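Local atomic coordinates of putative HpcE protein (Mycolicibacterium smegmatis, PDB entry 6V77), a protein that belongs to the fumarylacetoacetate hydrolase (FAH) family and carries a zinc ion bound by acidic side chains in its mainly beta C-terminal domain. Residues Ile201-Val206 and Arg249-Leu255. Numbering follows the deposited sequence. Where two conformers were deposited one is given.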
ATOM      1  N   ILE B 201     -12.528   4.987  26.412  1.00 29.40           N
ATOM      2  CA  ILE B 201     -11.312   4.533  27.065  1.00 29.84           C
ATOM      3  C   ILE B 201     -11.659   4.308  28.528  1.00 30.88           C
ATOM      4  O   ILE B 201     -12.145   5.228  29.198  1.00 35.87           O
ATOM      5  CB  ILE B 201     -10.165   5.544  26.938  1.00 34.55           C
ATOM      6  CG1 ILE B 201      -9.796   5.730  25.469  1.00 34.44           C
ATOM      7  CG2 ILE B 201      -8.965   5.071  27.744  1.00 38.28           C
ATOM      8  CD1 ILE B 201      -8.694   6.722  25.278  1.00 39.43           C
ATOM      9  N   ASN B 202     -11.449   3.080  29.001  1.00 31.00           N
ATOM     10  CA  ASN B 202     -11.789   2.697  30.364  1.00 33.90           C
ATOM     11  C   ASN B 202     -13.224   3.098  30.699  1.00 33.46           C
ATOM     12  O   ASN B 202     -13.531   3.551  31.803  1.00 33.46           O
ATOM     13  CB  ASN B 202     -10.778   3.291  31.337  1.00 41.85           C
ATOM     14  CG  ASN B 202      -9.358   2.912  30.970  1.00 42.76           C
ATOM     15  OD1 ASN B 202      -9.122   1.830  30.430  1.00 33.29           O
ATOM     16  ND2 ASN B 202      -8.406   3.805  31.240  1.00 37.37           N
ATOM     17  N   GLY B 203     -14.114   2.952  29.710  1.00 36.39           N
ATOM     18  CA  GLY B 203     -15.530   3.202  29.921  1.00 39.48           C
ATOM     19  C   GLY B 203     -15.983   4.645  29.789  1.00 42.50           C
ATOM     20  O   GLY B 203     -17.173   4.919  29.972  1.00 46.45           O
ATOM     21  N   GLU B 204     -15.087   5.571  29.469  1.00 37.87           N
ATOM     22  CA  GLU B 204     -15.414   6.985  29.313  0.52 36.59           C
ATOM     23  C   GLU B 204     -15.403   7.323  27.827  1.00 32.65           C
ATOM     24  O   GLU B 204     -14.433   7.010  27.136  1.00 31.48           O
ATOM     25  CB  GLU B 204     -14.400   7.854  30.067  0.52 41.33           C
ATOM     26  CG  GLU B 204     -14.203   9.271  29.517  0.52 46.47           C
ATOM     27  CD  GLU B 204     -12.957   9.969  30.075  0.52 50.23           C
ATOM     28  OE1 GLU B 204     -12.319   9.423  30.997  0.52 52.12           O
ATOM     29  OE2 GLU B 204     -12.612  11.065  29.582  0.52 49.67           O
ATOM     30  N   THR B 205     -16.478   7.952  27.337  1.00 35.00           N
ATOM     31  CA  THR B 205     -16.518   8.300  25.916  1.00 33.45           C
ATOM     32  C   THR B 205     -15.421   9.306  25.600  1.00 30.19           C
ATOM     33  O   THR B 205     -15.233  10.285  26.333  1.00 31.69           O
ATOM     34  CB  THR B 205     -17.880   8.874  25.508  1.00 34.84           C
ATOM     35  OG1 THR B 205     -18.910   7.923  25.788  1.00 40.16           O
ATOM     36  CG2 THR B 205     -17.901   9.180  24.005  1.00 32.14           C
ATOM     37  N   VAL B 206     -14.677   9.039  24.532  1.00 30.26           N
ATOM     38  CA  VAL B 206     -13.706   9.988  24.006  1.00 30.40           C
ATOM     39  C   VAL B 206     -14.009  10.405  22.574  1.00 29.45           C
ATOM     40  O   VAL B 206     -13.554  11.481  22.151  1.00 30.15           O
ATOM     41  CB  VAL B 206     -12.271   9.430  24.104  1.00 29.27           C
ATOM     42  CG1 VAL B 206     -11.844   9.319  25.585  1.00 32.45           C
ATOM     43  CG2 VAL B 206     -12.174   8.093  23.406  1.00 28.29           C
ATOM     44  N   ARG B 249      -6.805  17.153  22.735  1.00 30.86           N
ATOM     45  CA  ARG B 249      -7.307  17.506  24.056  1.00 35.06           C
ATOM     46  C   ARG B 249      -6.343  18.451  24.760  1.00 39.60           C
ATOM     47  O   ARG B 249      -5.173  18.568  24.385  1.00 32.64           O
ATOM     48  CB  ARG B 249      -7.533  16.231  24.870  1.00 35.63           C
ATOM     49  CG  ARG B 249      -8.622  15.397  24.195  1.00 33.70           C
ATOM     50  CD  ARG B 249      -8.830  13.999  24.729  1.00 38.06           C
ATOM     51  NE  ARG B 249     -10.059  13.457  24.145  1.00 33.66           N
ATOM     52  CZ  ARG B 249     -11.273  13.562  24.681  1.00 47.37           C
ATOM     53  NH1 ARG B 249     -11.456  14.164  25.862  1.00 39.68           N
ATOM     54  NH2 ARG B 249     -12.312  13.038  24.038  1.00 49.04           N
ATOM     55  N   ASN B 250      -6.845  19.156  25.773  1.00 33.64           N
ATOM     56  CA  ASN B 250      -5.996  19.974  26.639  0.65 39.17           C
ATOM     57  C   ASN B 250      -6.141  19.496  28.078  1.00 38.89           C
ATOM     58  O   ASN B 250      -7.231  19.683  28.658  1.00 38.70           O
ATOM     59  CB  ASN B 250      -6.386  21.449  26.515  0.65 40.08           C
ATOM     60  CG  ASN B 250      -6.234  21.972  25.090  0.65 39.30           C
ATOM     61  OD1 ASN B 250      -7.220  22.254  24.404  0.65 36.15           O
ATOM     62  ND2 ASN B 250      -4.997  22.094  24.643  0.65 37.84           N
ATOM     63  N   PRO B 251      -5.124  18.864  28.683  1.00 37.72           N
ATOM     64  CA  PRO B 251      -3.847  18.569  28.023  1.00 37.07           C
ATOM     65  C   PRO B 251      -3.966  17.413  27.024  1.00 34.66           C
ATOM     66  O   PRO B 251      -4.999  16.730  26.984  1.00 33.30           O
ATOM     67  CB  PRO B 251      -2.947  18.173  29.186  1.00 42.92           C
ATOM     68  CG  PRO B 251      -3.879  17.470  30.104  1.00 43.10           C
ATOM     69  CD  PRO B 251      -5.205  18.213  30.002  1.00 37.66           C
ATOM     70  N   LYS B 252      -2.947  17.223  26.196  1.00 33.17           N
ATOM     71  CA  LYS B 252      -2.965  16.073  25.303  1.00 32.07           C
ATOM     72  C   LYS B 252      -2.945  14.788  26.127  1.00 33.41           C
ATOM     73  O   LYS B 252      -2.332  14.723  27.200  1.00 36.11           O
ATOM     74  CB  LYS B 252      -1.773  16.126  24.344  1.00 35.48           C
ATOM     75  CG  LYS B 252      -1.838  17.268  23.343  1.00 32.71           C
ATOM     76  CD  LYS B 252      -0.536  17.377  22.546  1.00 33.84           C
ATOM     77  CE  LYS B 252      -0.727  18.164  21.257  1.00 49.24           C
ATOM     78  NZ  LYS B 252      -1.579  19.375  21.425  1.00 57.72           N
ATOM     79  N   ARG B 253      -3.667  13.778  25.650  1.00 30.99           N
ATOM     80  CA  ARG B 253      -3.763  12.497  26.336  1.00 37.36           C
ATOM     81  C   ARG B 253      -3.488  11.391  25.334  1.00 36.22           C
ATOM     82  O   ARG B 253      -4.023  11.425  24.228  1.00 30.78           O
ATOM     83  CB  ARG B 253      -5.151  12.297  26.944  1.00 42.69           C
ATOM     84  CG  ARG B 253      -5.352  10.946  27.596  1.00 50.16           C
ATOM     85  CD  ARG B 253      -6.832  10.653  27.798  1.00 50.85           C
ATOM     86  NE  ARG B 253      -7.027   9.461  28.614  1.00 49.76           N
ATOM     87  CZ  ARG B 253      -8.207   9.035  29.051  1.00 53.17           C
ATOM     88  NH1 ARG B 253      -9.317   9.698  28.746  1.00 46.90           N
ATOM     89  NH2 ARG B 253      -8.274   7.940  29.795  1.00 58.61           N
ATOM     90  N   PHE B 254      -2.672  10.412  25.706  1.00 30.10           N
ATOM     91  CA  PHE B 254      -2.425   9.301  24.797  1.00 29.36           C
ATOM     92  C   PHE B 254      -2.664   7.986  25.520  1.00 31.41           C
ATOM     93  O   PHE B 254      -2.806   7.932  26.752  1.00 30.12           O
ATOM     94  CB  PHE B 254      -1.010   9.398  24.210  1.00 29.66           C
ATOM     95  CG  PHE B 254      -0.796  10.662  23.447  1.00 29.73           C
ATOM     96  CD1 PHE B 254      -1.418  10.848  22.219  1.00 32.73           C
ATOM     97  CD2 PHE B 254      -0.049  11.697  23.976  1.00 30.64           C
ATOM     98  CE1 PHE B 254      -1.265  12.029  21.510  1.00 31.25           C
ATOM     99  CE2 PHE B 254       0.116  12.885  23.264  1.00 33.09           C
ATOM    100  CZ  PHE B 254      -0.498  13.040  22.024  1.00 30.66           C
ATOM    101  N   LEU B 255      -2.737   6.914  24.740  1.00 28.71           N
ATOM    102  CA  LEU B 255      -2.984   5.604  25.325  1.00 28.78           C
ATOM    103  C   LEU B 255      -1.839   5.218  26.259  1.00 29.81           C
ATOM    104  O   LEU B 255      -0.663   5.503  25.995  1.00 30.22           O
ATOM    105  CB  LEU B 255      -3.175   4.567  24.215  1.00 27.94           C
ATOM    106  CG  LEU B 255      -4.486   4.800  23.464  1.00 27.08           C
ATOM    107  CD1 LEU B 255      -4.407   4.156  22.053  1.00 27.13           C
ATOM    108  CD2 LEU B 255      -5.667   4.269  24.270  1.00 29.38           C
TER
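Arg-253 runs alongside Ile-201 in the opposite direction, with Ile-201 CD1 over one face of its guanidinium and Ile-201 CG2 3.6 Å from Arg-253 NH2. Ile-201 is the first residue of a type I' turn that closes a beta hairpin of the FAH-family domain, linking strand 196-201 to strand 204-210, at one edge of the five-stranded sheet within this chain; the loop preceding strand 260-265 reaches over to it. Asn-202 and Gly-203, the two loop residues, both adopt positive phi, which asparagine and glycine take most readily. Asn-202 OD1 accepts from Glu-260 N and its ND2 bonds Asp-259 OD1, tying the turn to strand 260-265.

Arginine fits position 253 because its long chain, extended from CG to NE, carries the charge to the hairpin. In the conformer given, Glu-204 OE2 lies at the guanidinium edge, 3.7 Å from Arg-253 NH1, a long and so tentative salt bridge with the two planes turned 41° apart. Deeper in, apolar side chains suit the buried places: Ile-201 CD1 meets Leu-255 CD2 at 4.0 Å, and both residues also pack on Trp-120 of strand 118-128.

Arg-249 crosses Val-206 at about a right angle, with Val-206 CG1 over one guanidinium face. Its NE is held by Gly-244 O, and Arg-249 NH2 gives Val-206 O, in the guanidinium plane, a short but bent, weak hydrogen bond of 2.7 Å and 126°.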